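Calcium-regulated actin-bundling protein (Dictyostelium discoideum, PDB 4X3N) binds and bundles actin filaments, binds calcium, and may contribute to building and reorganising filopodia and pseudopodia during cell movement. Local coordinates at residues Val67-Ile72 with Ile276-Arg281; Tyr74-Cys79 with Phe86-Gly91; Leu188-Val193 with Glu284-Arg289. All coordinates share one frame; numbering follows the deposited sequence.

Contact 1. Residues Val67-Ile72 with Ile276-Arg281; sequences VGWETI and IWWMNR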
loop_
_atom_site.group_PDB
_atom_site.type_symbol
_atom_site.label_atom_id
_atom_site.label_comp_id
_atom_site.label_asym_id
_atom_site.label_seq_id
_atom_site.Cartn_x
_atom_site.Cartn_y
_atom_site.Cartn_z
ATOM N N VAL A 67 10.624 18.404 -17.677
ATOM C CA VAL A 67 9.302 17.847 -17.919
ATOM C C VAL A 67 9.132 16.473 -17.322
ATOM O O VAL A 67 8.160 16.234 -16.629
ATOM C CB VAL A 67 9.010 17.719 -19.422
ATOM C CG1 VAL A 67 7.563 17.277 -19.680
ATOM C CG2 VAL A 67 9.274 19.027 -20.156
ATOM N N GLY A 68 10.042 15.538 -17.609
ATOM C CA GLY A 68 9.906 14.182 -17.051
ATOM C C GLY A 68 9.962 14.164 -15.532
ATOM O O GLY A 68 9.005 13.720 -14.829
ATOM N N TRP A 69 11.036 14.724 -14.999
ATOM C CA TRP A 69 11.211 14.775 -13.544
ATOM C C TRP A 69 10.116 15.546 -12.821
ATOM O O TRP A 69 9.594 15.076 -11.762
ATOM C CB TRP A 69 12.578 15.326 -13.229
ATOM C CG TRP A 69 13.022 15.257 -11.828
ATOM C CD1 TRP A 69 12.895 14.218 -11.011
ATOM C CD2 TRP A 69 13.753 16.267 -11.095
ATOM N NE1 TRP A 69 13.520 14.509 -9.789
ATOM C CE2 TRP A 69 13.994 15.777 -9.830
ATOM C CE3 TRP A 69 14.171 17.568 -11.392
ATOM C CZ2 TRP A 69 14.661 16.522 -8.843
ATOM C CZ3 TRP A 69 14.851 18.305 -10.415
ATOM C CH2 TRP A 69 15.089 17.783 -9.171
ATOM N N GLU A 70 9.799 16.741 -13.320
ATOM C CA GLU A 70 8.809 17.575 -12.667
ATOM C C GLU A 70 7.530 16.870 -12.612
ATOM O O GLU A 70 6.849 16.931 -11.599
ATOM C CB GLU A 70 8.578 18.903 -13.365
ATOM C CG GLU A 70 9.715 19.891 -13.073
ATOM C CD GLU A 70 9.869 20.169 -11.561
ATOM O OE1 GLU A 70 8.820 20.390 -10.931
ATOM O OE2 GLU A 70 11.015 20.156 -11.015
ATOM N N THR A 71 7.177 16.186 -13.695
ATOM C CA THR A 71 5.874 15.592 -13.728
ATOM C C THR A 71 5.754 14.390 -12.768
ATOM O O THR A 71 4.701 14.205 -12.174
ATOM C CB THR A 71 5.446 15.247 -15.163
ATOM O OG1 THR A 71 5.625 16.405 -15.963
ATOM C CG2 THR A 71 4.008 14.828 -15.204
ATOM N N ILE A 72 6.816 13.595 -12.600
ATOM C CA ILE A 72 6.730 12.410 -11.783
ATOM C C ILE A 72 6.723 12.857 -10.367
ATOM O O ILE A 72 5.989 12.276 -9.531
ATOM C CB ILE A 72 7.812 11.320 -12.107
ATOM C CG1 ILE A 72 7.397 9.931 -11.595
ATOM C CG2 ILE A 72 9.167 11.679 -11.566
ATOM C CD1 ILE A 72 8.191 8.716 -12.143
ATOM N N ILE A 276 27.261 15.532 -14.023
ATOM C CA ILE A 276 27.829 16.865 -14.122
ATOM C C ILE A 276 26.801 17.768 -14.702
ATOM O O ILE A 276 26.506 18.798 -14.132
ATOM C CB ILE A 276 29.187 16.897 -14.889
ATOM C CG1 ILE A 276 30.277 16.094 -14.177
ATOM C CG2 ILE A 276 29.617 18.331 -15.128
ATOM C CD1 ILE A 276 30.503 16.470 -12.723
ATOM N N TRP A 277 26.156 17.365 -15.796
ATOM C CA TRP A 277 25.118 18.202 -16.384
ATOM C C TRP A 277 23.963 18.473 -15.367
ATOM O O TRP A 277 23.449 19.587 -15.254
ATOM C CB TRP A 277 24.563 17.528 -17.667
ATOM C CG TRP A 277 23.467 18.351 -18.364
ATOM C CD1 TRP A 277 23.631 19.232 -19.425
ATOM C CD2 TRP A 277 22.071 18.377 -18.054
ATOM N NE1 TRP A 277 22.424 19.781 -19.778
ATOM C CE2 TRP A 277 21.455 19.295 -18.943
ATOM C CE3 TRP A 277 21.279 17.739 -17.093
ATOM C CZ2 TRP A 277 20.087 19.585 -18.891
ATOM C CZ3 TRP A 277 19.922 18.012 -17.052
ATOM C CH2 TRP A 277 19.338 18.933 -17.950
ATOM N N TRP A 278 23.532 17.438 -14.638
ATOM C CA TRP A 278 22.333 17.583 -13.774
ATOM C C TRP A 278 22.617 18.553 -12.654
ATOM O O TRP A 278 21.841 19.439 -12.345
ATOM C CB TRP A 278 21.962 16.219 -13.172
ATOM C CG TRP A 278 20.661 16.216 -12.455
ATOM C CD1 TRP A 278 20.439 16.549 -11.120
ATOM C CD2 TRP A 278 19.386 15.857 -12.985
ATOM N NE1 TRP A 278 19.150 16.373 -10.816
ATOM C CE2 TRP A 278 18.463 15.961 -11.937
ATOM C CE3 TRP A 278 18.932 15.422 -14.239
ATOM C CZ2 TRP A 278 17.097 15.694 -12.116
ATOM C CZ3 TRP A 278 17.572 15.140 -14.408
ATOM C CH2 TRP A 278 16.688 15.252 -13.362
ATOM N N MET A 279 23.766 18.368 -12.039
ATOM C CA MET A 279 24.113 19.227 -10.909
ATOM C C MET A 279 24.254 20.667 -11.310
ATOM O O MET A 279 23.805 21.549 -10.619
ATOM C CB MET A 279 25.400 18.719 -10.259
ATOM C CG MET A 279 25.156 17.469 -9.445
ATOM S SD MET A 279 26.566 17.010 -8.420
ATOM C CE MET A 279 27.953 17.134 -9.611
ATOM N N ASN A 280 24.843 20.921 -12.465
ATOM C CA ASN A 280 24.910 22.314 -12.998
ATOM C C ASN A 280 23.572 22.849 -13.323
ATOM O O ASN A 280 23.238 23.950 -12.965
ATOM C CB ASN A 280 25.873 22.400 -14.186
ATOM C CG ASN A 280 27.354 22.463 -13.738
ATOM O OD1 ASN A 280 27.846 23.516 -13.419
ATOM N ND2 ASN A 280 28.028 21.338 -13.685
ATOM N N ARG A 281 22.762 22.075 -14.023
ATOM C CA ARG A 281 21.386 22.501 -14.230
ATOM C C ARG A 281 20.616 22.872 -12.974
ATOM O O ARG A 281 19.849 23.853 -12.923
ATOM C CB ARG A 281 20.628 21.373 -14.939
ATOM C CG ARG A 281 19.249 21.760 -15.400
ATOM C CD ARG A 281 19.339 22.824 -16.487
ATOM N NE ARG A 281 18.011 23.176 -16.955
ATOM C CZ ARG A 281 17.152 23.962 -16.294
ATOM N NH1 ARG A 281 17.478 24.496 -15.127
ATOM N NH2 ARG A 281 15.929 24.203 -16.810
#
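Trp69 and Trp278 meet as an edge-to-face aromatic pair, and their two indole rings make up the whole contact. The six-membered rings have centroids 5.0 Å apart, and their planes stand at 65°, a T-shaped stack with some tilt. Trp278 supplies the edge. Its CZ2 comes over one face of Trp69, near the rim of the ring, and lies 3.5 Å from CD2 of Trp69. Trp278 CZ2 is equally close to Trp69 CE3, also at 3.5 Å. The neighbouring Trp278 CH2 reaches that face too, 3.8 Å from Trp69 CD2. The backbones stay well apart, with CA of Trp69 and CA of Trp278 separated by 11.5 Å. Both side chains span this distance by extending from their helices. In each, CG is anti to the backbone N (chi1 -171°).

Polar interactions lie around the pair rather than across it. Trp69 NE1 donates to Glu90 OE2, which probably limits the rotation of the indole. Lys73 makes a cation-pi contact with Trp69.

Apolar packing surrounds the rings. Tyr65 meets both tryptophans: its ring is edge-to-face with Trp278 and lies at about 45° to that of Trp69. Ala46, Val47 and Leu50 of helix 42-57 pack on Trp278, and Ser43 of the same helix touches Trp69. The arrangement is a partly buried aromatic cluster between helices 61-79 and 273-290 in a largely helical fold.

Contact 2. Residues Tyr74-Cys79 with Phe86-Gly91; sequences YADMHC and FKYDEG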
loop_
_atom_site.group_PDB
_atom_site.type_symbol
_atom_site.label_atom_id
_atom_site.label_comp_id
_atom_site.label_asym_id
_atom_site.label_seq_id
_atom_site.Cartn_x
_atom_site.Cartn_y
_atom_site.Cartn_z
ATOM N N TYR A 74 5.404 15.722 -9.304
ATOM C CA TYR A 74 4.073 16.215 -8.976
ATOM C C TYR A 74 3.082 15.071 -8.742
ATOM O O TYR A 74 2.242 15.178 -7.880
ATOM C CB TYR A 74 3.532 17.166 -10.012
ATOM C CG TYR A 74 3.964 18.587 -9.662
ATOM C CD1 TYR A 74 3.336 19.292 -8.646
ATOM C CD2 TYR A 74 5.045 19.185 -10.299
ATOM C CE1 TYR A 74 3.745 20.567 -8.304
ATOM C CE2 TYR A 74 5.467 20.457 -9.965
ATOM C CZ TYR A 74 4.817 21.140 -8.970
ATOM O OH TYR A 74 5.230 22.407 -8.653
ATOM N N ALA A 75 3.201 14.003 -9.516
ATOM C CA ALA A 75 2.305 12.844 -9.352
ATOM C C ALA A 75 2.508 12.179 -8.017
ATOM O O ALA A 75 1.517 11.875 -7.317
ATOM C CB ALA A 75 2.454 11.888 -10.506
ATOM N N ASP A 76 3.779 12.047 -7.606
ATOM C CA ASP A 76 4.142 11.535 -6.302
ATOM C C ASP A 76 3.662 12.430 -5.140
ATOM O O ASP A 76 3.101 11.939 -4.135
ATOM C CB ASP A 76 5.667 11.349 -6.199
ATOM C CG ASP A 76 6.060 10.505 -5.039
ATOM O OD1 ASP A 76 5.484 9.434 -4.822
ATOM O OD2 ASP A 76 6.963 10.880 -4.293
ATOM N N MET A 77 3.885 13.736 -5.269
ATOM C CA MET A 77 3.379 14.703 -4.269
ATOM C C MET A 77 1.886 14.559 -4.005
ATOM O O MET A 77 1.441 14.530 -2.865
ATOM C CB MET A 77 3.607 16.108 -4.764
ATOM C CG MET A 77 5.061 16.555 -4.552
ATOM S SD MET A 77 5.399 18.127 -5.395
ATOM C CE MET A 77 4.433 19.231 -4.371
ATOM N N HIS A 78 1.093 14.472 -5.059
ATOM C CA HIS A 78 -0.297 14.307 -4.866
ATOM C C HIS A 78 -0.615 13.003 -4.138
ATOM O O HIS A 78 -1.502 12.957 -3.321
ATOM C CB HIS A 78 -0.985 14.355 -6.209
ATOM C CG HIS A 78 -0.811 15.663 -6.865
ATOM N ND1 HIS A 78 -1.080 15.880 -8.199
ATOM C CD2 HIS A 78 -0.358 16.839 -6.362
ATOM C CE1 HIS A 78 -0.820 17.146 -8.481
ATOM N NE2 HIS A 78 -0.392 17.748 -7.380
ATOM N N CYS A 79 0.098 11.945 -4.488
ATOM C CA CYS A 79 -0.144 10.671 -3.932
ATOM C C CYS A 79 0.048 10.860 -2.480
ATOM O O CYS A 79 -0.701 10.283 -1.733
ATOM C CB CYS A 79 0.858 9.658 -4.437
ATOM S SG CYS A 79 0.821 8.074 -3.614
ATOM N N PHE A 86 8.616 22.650 -1.417
ATOM C CA PHE A 86 9.622 22.758 -0.366
ATOM C C PHE A 86 9.332 21.902 0.832
ATOM O O PHE A 86 10.150 21.837 1.758
ATOM C CB PHE A 86 9.859 24.233 0.066
ATOM C CG PHE A 86 8.676 24.896 0.671
ATOM C CD1 PHE A 86 8.441 24.788 2.031
ATOM C CD2 PHE A 86 7.807 25.670 -0.102
ATOM C CE1 PHE A 86 7.371 25.410 2.622
ATOM C CE2 PHE A 86 6.727 26.320 0.479
ATOM C CZ PHE A 86 6.497 26.167 1.845
ATOM N N LYS A 87 8.209 21.211 0.822
ATOM C CA LYS A 87 7.886 20.247 1.889
ATOM C C LYS A 87 7.924 18.813 1.323
ATOM O O LYS A 87 7.490 17.859 1.949
ATOM C CB LYS A 87 6.518 20.530 2.413
ATOM C CG LYS A 87 6.334 21.961 2.905
ATOM C CD LYS A 87 4.853 22.242 3.171
ATOM C CE LYS A 87 4.434 21.609 4.491
ATOM N NZ LYS A 87 5.224 22.224 5.624
ATOM N N TYR A 88 8.437 18.641 0.125
ATOM C CA TYR A 88 8.347 17.338 -0.491
ATOM C C TYR A 88 9.659 16.615 -0.347
ATOM O O TYR A 88 10.651 17.138 -0.765
ATOM C CB TYR A 88 7.928 17.574 -1.946
ATOM C CG TYR A 88 8.023 16.379 -2.777
ATOM C CD1 TYR A 88 7.311 15.239 -2.447
ATOM C CD2 TYR A 88 8.852 16.348 -3.912
ATOM C CE1 TYR A 88 7.375 14.128 -3.251
ATOM C CE2 TYR A 88 8.954 15.223 -4.680
ATOM C CZ TYR A 88 8.239 14.122 -4.325
ATOM O OH TYR A 88 8.297 13.012 -5.058
ATOM N N ASP A 89 9.692 15.409 0.235
ATOM C CA ASP A 89 10.896 14.607 0.259
ATOM C C ASP A 89 10.766 13.683 -0.984
ATOM O O ASP A 89 9.791 12.940 -1.145
ATOM C CB ASP A 89 11.000 13.744 1.503
ATOM C CG ASP A 89 11.067 14.544 2.799
ATOM O OD1 ASP A 89 11.769 15.555 2.849
ATOM O OD2 ASP A 89 10.411 14.119 3.775
ATOM N N GLU A 90 11.745 13.770 -1.853
ATOM C CA GLU A 90 11.665 13.180 -3.173
ATOM C C GLU A 90 11.400 11.664 -3.119
ATOM O O GLU A 90 12.065 10.953 -2.410
ATOM C CB GLU A 90 12.961 13.463 -3.924
ATOM C CG GLU A 90 12.783 13.281 -5.428
ATOM C CD GLU A 90 14.037 13.508 -6.243
ATOM O OE1 GLU A 90 15.093 13.813 -5.728
ATOM O OE2 GLU A 90 13.929 13.369 -7.450
ATOM N N GLY A 91 10.465 11.178 -3.952
ATOM C CA GLY A 91 10.079 9.763 -3.983
ATOM C C GLY A 91 10.876 8.899 -4.941
ATOM O O GLY A 91 11.955 9.284 -5.325
#
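Tyr88 OH is gripped twice, once across the contact and once by its own loop. Tyr88 OH donates to Asp76 OD2 at 2.6 Å, using the anti lone pair of that oxygen. Tyr88 OH also accepts from Gly91 N, 3.0 Å away, with an N-H...O angle of 149°. The hydroxyl thus ties the helix side chain to the loop backbone. The carboxylate of Asp76 and the Tyr88 ring are turned 70° from each other, and OD2 approaches at the ring edge. Asp76 OD2 has a further partner in Lys80, a salt bridge that probably stabilises the negative charge. Asp76 OD2 also lies 3.3 Å from Gly91 CA.

Met77 covers one face of the same ring. Its CG sits 3.5 Å from the centroid of the Tyr88 ring, close to the ring normal, in a CH-pi contact. The bend at chi3 (70°) turns the Met77 methyl away from the ring. Met77 SD is also above this face, 4.4 Å from the Tyr88 ring centroid, a Met-aromatic contact. On the opposite face, Glu90 N lies over the ring centre.

The contact folds the loop after helix 61-79 back against the last turns of that helix. Phe42, at the start of helix 42-57, packs on both Asp76 and Tyr88 and shares a backbone hydrogen bond with Gly91. Strand 93-95 begins two residues after Gly91.

Contact 3. Residues Leu188-Val193 with Glu284-Arg289; sequences LALEEV and EEKKKR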
loop_
_atom_site.group_PDB
_atom_site.type_symbol
_atom_site.label_atom_id
_atom_site.label_comp_id
_atom_site.label_asym_id
_atom_site.label_seq_id
_atom_site.Cartn_x
_atom_site.Cartn_y
_atom_site.Cartn_z
ATOM N N LEU A 188 25.314 16.237 -2.385
ATOM C CA LEU A 188 24.891 16.513 -1.020
ATOM C C LEU A 188 24.929 17.978 -0.686
ATOM O O LEU A 188 24.107 18.437 0.104
ATOM C CB LEU A 188 25.759 15.746 -0.013
ATOM C CG LEU A 188 25.645 14.234 -0.128
ATOM C CD1 LEU A 188 26.687 13.541 0.770
ATOM C CD2 LEU A 188 24.240 13.822 0.227
ATOM N N ALA A 189 25.851 18.731 -1.265
ATOM C CA ALA A 189 25.791 20.160 -1.090
ATOM C C ALA A 189 24.515 20.760 -1.699
ATOM O O ALA A 189 23.883 21.676 -1.158
ATOM C CB ALA A 189 27.020 20.804 -1.711
ATOM N N LEU A 190 24.155 20.275 -2.874
ATOM C CA LEU A 190 22.858 20.646 -3.453
ATOM C C LEU A 190 21.673 20.236 -2.551
ATOM O O LEU A 190 20.759 21.010 -2.367
ATOM C CB LEU A 190 22.731 20.107 -4.873
ATOM C CG LEU A 190 23.515 20.903 -5.939
ATOM C CD1 LEU A 190 23.755 20.125 -7.212
ATOM C CD2 LEU A 190 22.887 22.237 -6.234
ATOM N N GLU A 191 21.716 19.067 -1.922
ATOM C CA GLU A 191 20.637 18.661 -1.062
ATOM C C GLU A 191 20.602 19.585 0.162
ATOM O O GLU A 191 19.546 19.904 0.687
ATOM C CB GLU A 191 20.728 17.178 -0.651
ATOM C CG GLU A 191 19.680 16.780 0.372
ATOM C CD GLU A 191 18.225 17.149 -0.037
ATOM O OE1 GLU A 191 17.930 17.226 -1.271
ATOM O OE2 GLU A 191 17.374 17.377 0.877
ATOM N N GLU A 192 21.750 20.023 0.624
ATOM C CA GLU A 192 21.752 20.977 1.715
ATOM C C GLU A 192 21.105 22.343 1.277
ATOM O O GLU A 192 20.477 22.998 2.064
ATOM C CB GLU A 192 23.185 21.113 2.220
ATOM C CG GLU A 192 23.431 22.262 3.176
ATOM C CD GLU A 192 22.709 22.121 4.485
ATOM O OE1 GLU A 192 22.433 20.985 4.851
ATOM O OE2 GLU A 192 22.409 23.160 5.115
ATOM N N VAL A 193 21.232 22.772 0.028
ATOM C CA VAL A 193 20.451 23.901 -0.409
ATOM C C VAL A 193 18.957 23.614 -0.264
ATOM O O VAL A 193 18.205 24.486 0.165
ATOM C CB VAL A 193 20.753 24.313 -1.849
ATOM C CG1 VAL A 193 19.833 25.422 -2.305
ATOM C CG2 VAL A 193 22.207 24.706 -2.044
ATOM N N GLU A 284 21.939 25.941 -11.336
ATOM C CA GLU A 284 21.415 27.064 -12.125
ATOM C C GLU A 284 19.981 27.443 -11.696
ATOM O O GLU A 284 19.694 28.604 -11.410
ATOM C CB GLU A 284 21.508 26.650 -13.610
ATOM C CG GLU A 284 20.861 27.564 -14.641
ATOM C CD GLU A 284 20.766 26.905 -16.056
ATOM O OE1 GLU A 284 19.854 27.264 -16.818
ATOM O OE2 GLU A 284 21.581 26.023 -16.427
ATOM N N GLU A 285 19.093 26.453 -11.644
ATOM C CA GLU A 285 17.696 26.626 -11.223
ATOM C C GLU A 285 17.628 27.240 -9.825
ATOM O O GLU A 285 16.959 28.253 -9.566
ATOM C CB GLU A 285 16.987 25.252 -11.220
ATOM C CG GLU A 285 15.459 25.286 -11.185
ATOM C CD GLU A 285 14.886 25.964 -12.395
ATOM O OE1 GLU A 285 15.589 25.985 -13.421
ATOM O OE2 GLU A 285 13.756 26.497 -12.317
ATOM N N LYS A 286 18.400 26.664 -8.930
ATOM C CA LYS A 286 18.399 27.169 -7.578
ATOM C C LYS A 286 18.810 28.610 -7.525
ATOM O O LYS A 286 18.179 29.387 -6.785
ATOM C CB LYS A 286 19.256 26.276 -6.665
ATOM C CG LYS A 286 18.537 24.981 -6.262
ATOM C CD LYS A 286 19.511 23.849 -6.041
ATOM C CE LYS A 286 18.956 22.809 -5.036
ATOM N NZ LYS A 286 17.807 21.985 -5.514
ATOM N N LYS A 287 19.873 28.985 -8.249
ATOM C CA LYS A 287 20.435 30.370 -8.124
ATOM C C LYS A 287 19.455 31.362 -8.657
ATOM O O LYS A 287 19.229 32.426 -8.095
ATOM C CB LYS A 287 21.757 30.515 -8.883
ATOM C CG LYS A 287 22.902 29.923 -8.125
ATOM C CD LYS A 287 24.187 29.832 -8.937
ATOM C CE LYS A 287 24.862 31.180 -9.126
ATOM N NZ LYS A 287 26.061 30.993 -10.014
ATOM N N LYS A 288 18.847 30.979 -9.760
ATOM C CA LYS A 288 17.827 31.799 -10.403
ATOM C C LYS A 288 16.735 32.138 -9.386
ATOM O O LYS A 288 16.361 33.301 -9.252
ATOM C CB LYS A 288 17.370 31.043 -11.641
ATOM C CG LYS A 288 15.977 31.166 -12.217
ATOM C CD LYS A 288 16.117 30.768 -13.698
ATOM C CE LYS A 288 15.026 29.841 -14.195
ATOM N NZ LYS A 288 13.892 30.670 -14.687
ATOM N N ARG A 289 16.309 31.152 -8.606
ATOM C CA ARG A 289 15.120 31.276 -7.754
ATOM C C ARG A 289 15.451 31.860 -6.372
ATOM O O ARG A 289 14.684 32.602 -5.832
ATOM C CB ARG A 289 14.419 29.902 -7.729
ATOM C CG ARG A 289 13.318 29.684 -6.703
ATOM C CD ARG A 289 11.921 29.859 -7.277
ATOM N NE ARG A 289 10.865 29.626 -6.268
ATOM C CZ ARG A 289 10.495 30.476 -5.292
ATOM N NH1 ARG A 289 11.084 31.668 -5.149
ATOM N NH2 ARG A 289 9.508 30.132 -4.446
#
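Lys286 lays its aliphatic chain against Leu190 and Val193, which meet it from helix 181-211. Its conformation explains the contact. CG is anti to the carbonyl carbon (chi1 -78°), and the chain then runs largely extended through CD and CE. It bends only at the last torsion, chi4 70°, which turns NZ to one side. The methylenes therefore do the packing, while the amine leaves the line of the chain.

The CB of Leu190 does not aim at Lys286, but the CD2 branch of Leu190 does the touching, 3.7 Å from Lys286 CD. Val193 points toward the lysine's helix. With chi1 at 175°, its CG1 lies anti to the backbone N, and Val193 CG1 meets Lys286 CE at 3.9 Å. The lysine crosses both side chains obliquely. Lys286 CE also passes 3.7 Å from Leu190 O. The nearest CA atoms are those of Val193 and Lys286, 8.1 Å apart.

The two apolar residues are buried from other directions too. Val193 packs on Leu237, Leu241 and Ala244 of helix 232-255, while Leu190 touches Val248 of that helix.

At the polar end, Lys286 NZ donates to Asn194 OD1, one residue beyond Val193. Asn194 ND2 in turn donates to Glu191 OE1, a second-shell link that probably orients the amide. The chemistry implies a divided role for one side chain: Lys286 gives its hydrocarbon to the helix interface and keeps its charged end in a polar setting beside helix 181-211.

Overall arrangement
Contacts 1 and 2 share helix 61-79, and their centres lie about 15 Å apart. They touch directly through Trp69 and Glu90. Contacts 1 and 3 share helix 273-290, with centres about 12 Å apart; Leu190 packs there on the backbone of Met279. Contacts 2 and 3 are about 18 Å apart between centres and do not touch. Along the chain, contact 2 is nested inside the long loop closed by contact 1. Contact 3 crosses contact 1, since their segments alternate. Helix 273-290, near the C-terminus, therefore packs against both the early helix 61-79 and the long helix 181-211, joining distant parts of the chain into one helical body.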